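PDB 3T9P: mandelate racemase/muconate lactonizing enzyme family protein from Roseovarius sp. TM1035, which probably catalyses proton abstraction beside a substrate carboxylate, as other enolase-superfamily members do, though its own substrate is not established. Local coordinates for residues P212-I216 and A244-L249; L251-E257 and A273-P279; C260-W265 and R289-V293. One frame throughout, in Å; residues are numbered along the deposited sequence.

In the fold
All three interactions lie in the enolase C-terminal-domain-like region and join neighbouring units of its beta/alpha barrel. Interaction 1 pairs helix 212-224 with helix 239-248 on the outside. Interaction 2, about 13 Å away between centres, pairs strand 252-255 with strand 276-277; interactions 1 and 2 touch where Arg246 makes a salt bridge to Asp275. Interaction 3, its centre about 13 Å from that of interaction 2, sets helix 262-270 against helix 287-299; Trp265 packs on Gly256, Val277 and Pro279. Interaction 1 closes before the others open, whereas the segments of 2 and 3 alternate. Centres of 1 and 3 are about 25 Å apart; interaction 2 lies between them in the barrel wall, whose strand ends in this superfamily carry the active site.

Interaction 1. Residues P212-I216 and A244-L249; sequences PARAI and AVRAAL
Ile216 makes the widest contact here, reaching across to Ala244, Val245, Ala248 and Leu249. Its CG1 is anti to its own carbonyl carbon (chi1 -65°), and the extended chain beyond carries CD1 over to the other helix, where it comes to 3.5 Å from Ala248 CB. The same methyl lies 3.8 Å from Ala244 O, so its tip rests between a small side chain and the backbone one turn earlier. Val245 answers from the opposite helix. With chi1 at 178° its CG1 is anti to the backbone N, which puts CG2 beside that N and directs it at the first turn of 212-216. There CG2 meets Ala215 CB at 3.6 Å and Pro212 CA at 3.9 Å, a methyl wedged against two small surfaces. Pro212 CB also faces Ala244 CB, a looser touch at 4.2 Å.

These are two neighbouring outer helices of the barrel, each following its own strand. The axes of 212-216 and 244-248 pass 9.4 Å apart at a crossing angle of -33°, and Ala215, Ala244 and Ala248 help bring them together. Where side chain meets side chain the contacts are apolar; a few methyls also rest on backbone carbonyl oxygens. Leu249, the first residue to leave helical geometry, finishes the layer by laying CD2 near Ile216 O, 4.0 Å away, while its CD1 comes up to Ala215 O.

Further out, Ala215 is backed by Tyr210 and Pro233, and Val245 packs on Cys234 and on Val253 of strand 252-255, which lies beneath the helices. Pro212 stands at the start of its helix, where the missing N-H costs no helical bond, and its carbonyl accepts from Ile216 N.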
loop_
_atom_site.group_PDB
_atom_site.type_symbol
_atom_site.label_atom_id
_atom_site.label_comp_id
_atom_site.label_asym_id
_atom_site.label_seq_id
_atom_site.Cartn_x
_atom_site.Cartn_y
_atom_site.Cartn_z
ATOM N N PRO A 212 22.647 -1.188 -9.901
ATOM C CA PRO A 212 22.808 -2.184 -10.982
ATOM C C PRO A 212 24.275 -2.591 -11.292
ATOM O O PRO A 212 24.537 -3.776 -11.510
ATOM C CB PRO A 212 22.166 -1.530 -12.177
ATOM C CG PRO A 212 21.368 -0.409 -11.657
ATOM C CD PRO A 212 21.941 0.006 -10.363
ATOM N N ALA A 213 25.197 -1.620 -11.331
ATOM C CA ALA A 213 26.648 -1.898 -11.543
ATOM C C ALA A 213 27.218 -2.890 -10.566
ATOM O O ALA A 213 27.873 -3.885 -10.958
ATOM C CB ALA A 213 27.497 -0.512 -11.501
ATOM N N ARG A 214 26.980 -2.684 -9.268
ATOM C CA ARG A 214 27.435 -3.665 -8.298
ATOM C C ARG A 214 26.709 -5.062 -8.393
ATOM O O ARG A 214 27.330 -6.133 -8.130
ATOM C CB ARG A 214 27.305 -3.053 -6.906
ATOM C CG ARG A 214 27.880 -3.824 -5.783
ATOM C CD ARG A 214 29.478 -3.722 -5.569
ATOM N NE ARG A 214 29.739 -4.741 -4.536
ATOM C CZ ARG A 214 30.429 -5.836 -4.746
ATOM N NH1 ARG A 214 30.986 -6.011 -5.954
ATOM N NH2 ARG A 214 30.580 -6.717 -3.750
ATOM N N ALA A 215 25.397 -5.024 -8.684
ATOM C CA ALA A 215 24.605 -6.303 -8.734
ATOM C C ALA A 215 25.157 -7.148 -9.935
ATOM O O ALA A 215 25.208 -8.403 -9.877
ATOM C CB ALA A 215 23.112 -5.995 -8.968
ATOM N N ILE A 216 25.585 -6.423 -10.989
ATOM C CA ILE A 216 26.197 -7.120 -12.176
ATOM C C ILE A 216 27.550 -7.692 -11.775
ATOM O O ILE A 216 27.828 -8.868 -12.030
ATOM C CB ILE A 216 26.193 -6.215 -13.449
ATOM C CG1 ILE A 216 24.746 -5.939 -13.896
ATOM C CG2 ILE A 216 27.028 -6.867 -14.669
ATOM C CD1 ILE A 216 24.497 -4.795 -14.977
ATOM N N ALA A 244 18.034 -3.634 -15.919
ATOM C CA ALA A 244 19.472 -3.552 -16.321
ATOM C C ALA A 244 20.289 -4.765 -15.917
ATOM O O ALA A 244 21.125 -5.269 -16.718
ATOM C CB ALA A 244 20.175 -2.227 -15.796
ATOM N N VAL A 245 20.048 -5.278 -14.710
ATOM C CA VAL A 245 20.729 -6.453 -14.222
ATOM C C VAL A 245 20.286 -7.700 -15.003
ATOM O O VAL A 245 21.147 -8.548 -15.330
ATOM C CB VAL A 245 20.422 -6.691 -12.654
ATOM C CG1 VAL A 245 21.089 -7.942 -12.138
ATOM C CG2 VAL A 245 20.914 -5.453 -11.822
ATOM N N ARG A 246 18.977 -7.872 -15.154
ATOM C CA ARG A 246 18.417 -8.951 -15.937
ATOM C C ARG A 246 18.965 -8.939 -17.400
ATOM O O ARG A 246 19.279 -10.022 -18.004
ATOM C CB ARG A 246 16.922 -8.803 -16.076
ATOM C CG ARG A 246 16.305 -10.058 -16.746
ATOM C CD ARG A 246 15.003 -9.628 -17.477
ATOM N NE ARG A 246 14.336 -10.755 -18.036
ATOM C CZ ARG A 246 13.278 -10.679 -18.831
ATOM N NH1 ARG A 246 12.728 -9.504 -19.114
ATOM N NH2 ARG A 246 12.772 -11.780 -19.354
ATOM N N ALA A 247 19.097 -7.737 -17.946
ATOM C CA ALA A 247 19.671 -7.662 -19.326
ATOM C C ALA A 247 21.161 -8.087 -19.452
ATOM O O ALA A 247 21.579 -8.736 -20.435
ATOM C CB ALA A 247 19.418 -6.270 -19.943
ATOM N N ALA A 248 21.949 -7.817 -18.444
ATOM C CA ALA A 248 23.359 -8.133 -18.461
ATOM C C ALA A 248 23.707 -9.551 -17.970
ATOM O O ALA A 248 24.789 -10.065 -18.305
ATOM C CB ALA A 248 24.159 -7.060 -17.680
ATOM N N LEU A 249 22.823 -10.238 -17.246
ATOM C CA LEU A 249 23.237 -11.551 -16.707
ATOM C C LEU A 249 22.567 -12.637 -17.436
ATOM O O LEU A 249 21.422 -12.477 -18.004
ATOM C CB LEU A 249 22.884 -11.680 -15.190
ATOM C CG LEU A 249 23.635 -10.634 -14.324
ATOM C CD1 LEU A 249 23.313 -10.839 -12.794
ATOM C CD2 LEU A 249 25.208 -10.707 -14.360
#

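Interaction 2. Residues L251-E257 and A273-P279; sequences LDVAGGE and AVDIVQP
Asp252 lays its CB against Ile276 CD1, 3.5 Å away, the two side chains crossing at about a right angle. Its OD1 is also 4.1 Å from Asp275 OD2, a pairing of like charges probably eased by the Arg246 salt bridge to the other oxygen of Asp275. Val253 is gripped at both ends of its backbone. Its N-H gives a straight bond (2.9 Å, 163°) to the anti lone pair of Asp275 OD2, while its O accepts from Asp275 N at 2.7 Å and from Ile276 N at 3.3 Å. Ala254 sets CB beside Ile276 CB on the shared face of the sheet, 3.8 Å apart. Gly255 N continues the ladder to Ile276 O at 3.2 Å; a CB on this residue would crowd Val274 CG1. Gly255 O takes a weak bond from Gln278 N, and Gly256 follows at backbone angles that would jam any CB against the preceding carbonyl. The carboxylate of Glu257 makes a salt bridge with Lys94 of the second subunit, close to a bound formic acid. This is a right-handed beta-alpha-beta unit of parallel strands in the barrel, ending at the rim where enolase-superfamily members keep their active site.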
loop_
_atom_site.group_PDB
_atom_site.type_symbol
_atom_site.label_atom_id
_atom_site.label_comp_id
_atom_site.label_asym_id
_atom_site.label_seq_id
_atom_site.Cartn_x
_atom_site.Cartn_y
_atom_site.Cartn_z
ATOM N N LEU A 251 22.135 -15.493 -15.744
ATOM C CA LEU A 251 21.318 -16.263 -14.782
ATOM C C LEU A 251 19.915 -15.603 -14.773
ATOM O O LEU A 251 19.722 -14.605 -15.406
ATOM C CB LEU A 251 21.972 -16.364 -13.378
ATOM C CG LEU A 251 22.526 -15.037 -12.857
ATOM C CD1 LEU A 251 21.416 -13.998 -12.700
ATOM C CD2 LEU A 251 23.211 -15.258 -11.461
ATOM N N ASP A 252 18.930 -16.212 -14.100
ATOM C CA ASP A 252 17.536 -15.688 -13.976
ATOM C C ASP A 252 17.514 -14.657 -12.823
ATOM O O ASP A 252 17.946 -14.949 -11.699
ATOM C CB ASP A 252 16.600 -16.872 -13.651
ATOM C CG ASP A 252 16.400 -17.878 -14.875
ATOM O OD1 ASP A 252 16.491 -17.402 -16.061
ATOM O OD2 ASP A 252 16.127 -19.104 -14.629
ATOM N N VAL A 253 17.075 -13.455 -13.126
ATOM C CA VAL A 253 16.795 -12.458 -12.118
ATOM C C VAL A 253 15.303 -12.635 -11.779
ATOM O O VAL A 253 14.453 -12.771 -12.712
ATOM C CB VAL A 253 17.149 -11.074 -12.618
ATOM C CG1 VAL A 253 16.659 -9.918 -11.642
ATOM C CG2 VAL A 253 18.667 -10.990 -12.866
ATOM N N ALA A 254 14.994 -12.779 -10.455
ATOM C CA ALA A 254 13.618 -13.131 -9.987
ATOM C C ALA A 254 13.215 -11.984 -9.020
ATOM O O ALA A 254 14.095 -11.329 -8.395
ATOM C CB ALA A 254 13.611 -14.406 -9.282
ATOM N N GLY A 255 11.913 -11.746 -8.875
ATOM C CA GLY A 255 11.482 -10.697 -8.009
ATOM C C GLY A 255 9.970 -10.602 -7.914
ATOM O O GLY A 255 9.247 -11.284 -8.683
ATOM N N GLY A 256 9.505 -9.852 -6.913
ATOM C CA GLY A 256 8.075 -9.482 -6.772
ATOM C C GLY A 256 7.469 -9.761 -5.392
ATOM O O GLY A 256 6.310 -9.528 -5.193
ATOM N N GLU A 257 8.229 -10.357 -4.481
ATOM C CA GLU A 257 7.775 -10.672 -3.094
ATOM C C GLU A 257 6.939 -9.564 -2.498
ATOM O O GLU A 257 5.876 -9.854 -1.892
ATOM C CB GLU A 257 9.023 -10.929 -2.175
ATOM C CG GLU A 257 8.746 -10.915 -0.679
ATOM C CD GLU A 257 10.015 -11.047 0.258
ATOM O OE1 GLU A 257 11.152 -10.751 -0.168
ATOM O OE2 GLU A 257 9.801 -11.373 1.489
ATOM N N ALA A 273 11.612 -6.331 -16.137
ATOM C CA ALA A 273 12.468 -6.404 -14.976
ATOM C C ALA A 273 13.004 -7.796 -14.572
ATOM O O ALA A 273 14.100 -7.911 -14.136
ATOM C CB ALA A 273 11.863 -5.701 -13.796
ATOM N N VAL A 274 12.184 -8.813 -14.702
ATOM C CA VAL A 274 12.521 -10.114 -14.213
ATOM C C VAL A 274 12.352 -11.264 -15.204
ATOM O O VAL A 274 11.517 -11.225 -16.045
ATOM C CB VAL A 274 11.696 -10.410 -12.963
ATOM C CG1 VAL A 274 11.947 -9.353 -11.900
ATOM C CG2 VAL A 274 10.248 -10.443 -13.305
ATOM N N ASP A 275 13.158 -12.288 -15.043
ATOM C CA ASP A 275 12.954 -13.548 -15.721
ATOM C C ASP A 275 11.905 -14.470 -15.024
ATOM O O ASP A 275 11.282 -15.380 -15.672
ATOM C CB ASP A 275 14.259 -14.268 -15.676
ATOM C CG ASP A 275 15.310 -13.576 -16.472
ATOM O OD1 ASP A 275 15.099 -13.412 -17.687
ATOM O OD2 ASP A 275 16.383 -13.264 -15.917
ATOM N N ILE A 276 11.726 -14.282 -13.683
ATOM C CA ILE A 276 10.869 -15.187 -12.861
ATOM C C ILE A 276 10.078 -14.332 -11.848
ATOM O O ILE A 276 10.675 -13.459 -11.231
ATOM C CB ILE A 276 11.710 -16.165 -12.045
ATOM C CG1 ILE A 276 12.551 -17.104 -12.951
ATOM C CG2 ILE A 276 10.834 -16.916 -11.043
ATOM C CD1 ILE A 276 13.538 -17.960 -12.272
ATOM N N VAL A 277 8.748 -14.494 -11.774
ATOM C CA VAL A 277 7.910 -13.614 -10.879
ATOM C C VAL A 277 7.693 -14.391 -9.571
ATOM O O VAL A 277 7.604 -15.612 -9.621
ATOM C CB VAL A 277 6.504 -13.201 -11.463
ATOM C CG1 VAL A 277 6.705 -12.333 -12.827
ATOM C CG2 VAL A 277 5.649 -14.363 -11.697
ATOM N N GLN A 278 7.580 -13.666 -8.444
ATOM C CA GLN A 278 7.645 -14.340 -7.126
ATOM C C GLN A 278 6.652 -13.693 -6.222
ATOM O O GLN A 278 7.060 -13.172 -5.193
ATOM C CB GLN A 278 9.066 -14.104 -6.517
ATOM C CG GLN A 278 10.096 -14.770 -7.377
ATOM C CD GLN A 278 11.369 -15.004 -6.663
ATOM O OE1 GLN A 278 12.068 -14.017 -6.398
ATOM N NE2 GLN A 278 11.735 -16.323 -6.405
ATOM N N PRO A 279 5.336 -13.710 -6.596
ATOM C CA PRO A 279 4.344 -13.137 -5.676
ATOM C C PRO A 279 4.386 -13.963 -4.371
ATOM O O PRO A 279 4.798 -15.163 -4.395
ATOM C CB PRO A 279 2.969 -13.428 -6.395
ATOM C CG PRO A 279 3.232 -14.658 -7.227
ATOM C CD PRO A 279 4.713 -14.447 -7.716
#

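Interaction 3. Residues C260-W265 and R289-V293; sequences CEYSSW and RTLQV
Arg289 starts against the Tyr262 hydroxyl: CB lies near OH, and CG approaches that OH to 3.4 Å. The chain bends at chi3 (54°), which sends NE to Met284 O and brings the guanidinium over one face of Tyr262, with CZ 4.2 Å from the ring centroid and the planes 27° apart, a stacked cation-pi pair. NH1 lies 3.4 Å from Tyr262 CZ. NH2 gives a hydrogen bond of 2.8 Å to Cys260 O that lies in both the guanidinium and the carbonyl plane and fixes the group's rotation. Glu261 OE1 is a long 3.9 Å from NH2, well out of the guanidinium plane, so charge alone acts there; this carboxylate is held more firmly by Arg101. Across the ring, Gln292 CG makes a CH-pi contact 3.7 Å from the same centroid, so Tyr262 is sandwiched. Val293 seats CG1 over the centre of the Trp265 six-membered ring, at 3.6 Å, with CG2 over the pyrrole side. With Trp265 replaced by an alanine, both Val293 methyls would probably lose their aromatic floor and a gap would open beside Val277 and Pro279. The arrangement joins two neighbouring outer helices of the enolase-type beta/alpha barrel, 262-270 and 287-299.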
loop_
_atom_site.group_PDB
_atom_site.type_symbol
_atom_site.label_atom_id
_atom_site.label_comp_id
_atom_site.label_asym_id
_atom_site.label_seq_id
_atom_site.Cartn_x
_atom_site.Cartn_y
_atom_site.Cartn_z
ATOM N N CYS A 260 2.218 -5.966 -4.421
ATOM C CA CYS A 260 0.914 -6.472 -4.041
ATOM C C CYS A 260 -0.292 -5.895 -4.846
ATOM O O CYS A 260 -1.447 -6.337 -4.660
ATOM C CB CYS A 260 0.647 -6.275 -2.541
ATOM S SG CYS A 260 0.589 -4.567 -2.032
ATOM N N GLU A 261 -0.041 -4.927 -5.710
ATOM C CA GLU A 261 -1.087 -4.303 -6.528
ATOM C C GLU A 261 -0.761 -4.591 -8.006
ATOM O O GLU A 261 0.410 -4.538 -8.410
ATOM C CB GLU A 261 -1.009 -2.763 -6.398
ATOM C CG GLU A 261 -1.304 -2.272 -4.931
ATOM C CD GLU A 261 -2.722 -2.765 -4.461
ATOM O OE1 GLU A 261 -3.709 -2.847 -5.264
ATOM O OE2 GLU A 261 -2.889 -3.002 -3.247
ATOM N N TYR A 262 -1.779 -4.880 -8.805
ATOM C CA TYR A 262 -1.611 -5.197 -10.223
ATOM C C TYR A 262 -0.827 -4.103 -11.033
ATOM O O TYR A 262 0.014 -4.386 -11.912
ATOM C CB TYR A 262 -2.974 -5.505 -10.838
ATOM C CG TYR A 262 -3.751 -6.659 -10.200
ATOM C CD1 TYR A 262 -3.105 -7.807 -9.687
ATOM C CD2 TYR A 262 -5.134 -6.613 -10.157
ATOM C CE1 TYR A 262 -3.864 -8.823 -9.114
ATOM C CE2 TYR A 262 -5.898 -7.650 -9.741
ATOM C CZ TYR A 262 -5.228 -8.745 -9.167
ATOM O OH TYR A 262 -5.951 -9.728 -8.658
ATOM N N SER A 263 -1.016 -2.849 -10.669
ATOM C CA SER A 263 -0.350 -1.773 -11.393
ATOM C C SER A 263 1.133 -1.941 -11.246
ATOM O O SER A 263 1.816 -1.653 -12.175
ATOM C CB SER A 263 -0.797 -0.360 -10.921
ATOM O OG SER A 263 -0.440 -0.177 -9.585
ATOM N N SER A 264 1.657 -2.328 -10.076
ATOM C CA SER A 264 3.121 -2.492 -9.993
ATOM C C SER A 264 3.659 -3.794 -10.700
ATOM O O SER A 264 4.802 -3.785 -11.259
ATOM C CB SER A 264 3.719 -2.277 -8.556
ATOM O OG SER A 264 3.584 -3.502 -7.866
ATOM N N TRP A 265 2.872 -4.861 -10.704
ATOM C CA TRP A 265 3.194 -6.078 -11.457
ATOM C C TRP A 265 3.284 -5.736 -12.954
ATOM O O TRP A 265 4.162 -6.243 -13.673
ATOM C CB TRP A 265 2.144 -7.159 -11.235
ATOM C CG TRP A 265 2.413 -7.855 -9.926
ATOM C CD1 TRP A 265 1.778 -7.638 -8.760
ATOM C CD2 TRP A 265 3.476 -8.814 -9.658
ATOM N NE1 TRP A 265 2.285 -8.530 -7.759
ATOM C CE2 TRP A 265 3.370 -9.193 -8.285
ATOM C CE3 TRP A 265 4.492 -9.389 -10.454
ATOM C CZ2 TRP A 265 4.215 -10.165 -7.691
ATOM C CZ3 TRP A 265 5.377 -10.316 -9.878
ATOM C CH2 TRP A 265 5.263 -10.668 -8.468
ATOM N N ARG A 289 -6.045 -13.432 -6.157
ATOM C CA ARG A 289 -5.168 -12.373 -6.612
ATOM C C ARG A 289 -3.830 -12.921 -7.065
ATOM O O ARG A 289 -3.318 -12.444 -8.076
ATOM C CB ARG A 289 -5.015 -11.295 -5.547
ATOM C CG ARG A 289 -6.345 -10.500 -5.337
ATOM C CD ARG A 289 -6.123 -9.332 -4.267
ATOM N NE ARG A 289 -4.993 -8.405 -4.580
ATOM C CZ ARG A 289 -5.032 -7.478 -5.515
ATOM N NH1 ARG A 289 -6.199 -7.312 -6.227
ATOM N NH2 ARG A 289 -3.977 -6.678 -5.735
ATOM N N THR A 290 -3.314 -13.956 -6.386
ATOM C CA THR A 290 -2.030 -14.525 -6.839
ATOM C C THR A 290 -2.184 -15.175 -8.277
ATOM O O THR A 290 -1.325 -15.013 -9.152
ATOM C CB THR A 290 -1.526 -15.558 -5.790
ATOM O OG1 THR A 290 -1.389 -14.817 -4.576
ATOM C CG2 THR A 290 -0.104 -16.117 -6.179
ATOM N N LEU A 291 -3.282 -15.906 -8.453
ATOM C CA LEU A 291 -3.655 -16.483 -9.760
ATOM C C LEU A 291 -3.688 -15.442 -10.878
ATOM O O LEU A 291 -3.211 -15.714 -11.979
ATOM C CB LEU A 291 -5.034 -17.180 -9.644
ATOM C CG LEU A 291 -4.961 -18.530 -8.919
ATOM C CD1 LEU A 291 -6.448 -19.000 -8.645
ATOM C CD2 LEU A 291 -4.098 -19.569 -9.784
ATOM N N GLN A 292 -4.166 -14.228 -10.592
ATOM C CA GLN A 292 -4.165 -13.115 -11.533
ATOM C C GLN A 292 -2.711 -12.734 -11.931
ATOM O O GLN A 292 -2.391 -12.669 -13.161
ATOM C CB GLN A 292 -4.991 -11.929 -10.979
ATOM C CG GLN A 292 -5.027 -10.667 -11.889
ATOM C CD GLN A 292 -5.691 -10.892 -13.304
ATOM O OE1 GLN A 292 -6.708 -11.610 -13.446
ATOM N NE2 GLN A 292 -5.060 -10.296 -14.353
ATOM N N VAL A 293 -1.803 -12.669 -10.942
ATOM C CA VAL A 293 -0.405 -12.487 -11.238
ATOM C C VAL A 293 0.175 -13.646 -12.076
ATOM O O VAL A 293 0.939 -13.376 -13.003
ATOM C CB VAL A 293 0.437 -12.204 -9.959
ATOM C CG1 VAL A 293 1.955 -12.143 -10.327
ATOM C CG2 VAL A 293 -0.099 -10.882 -9.277
#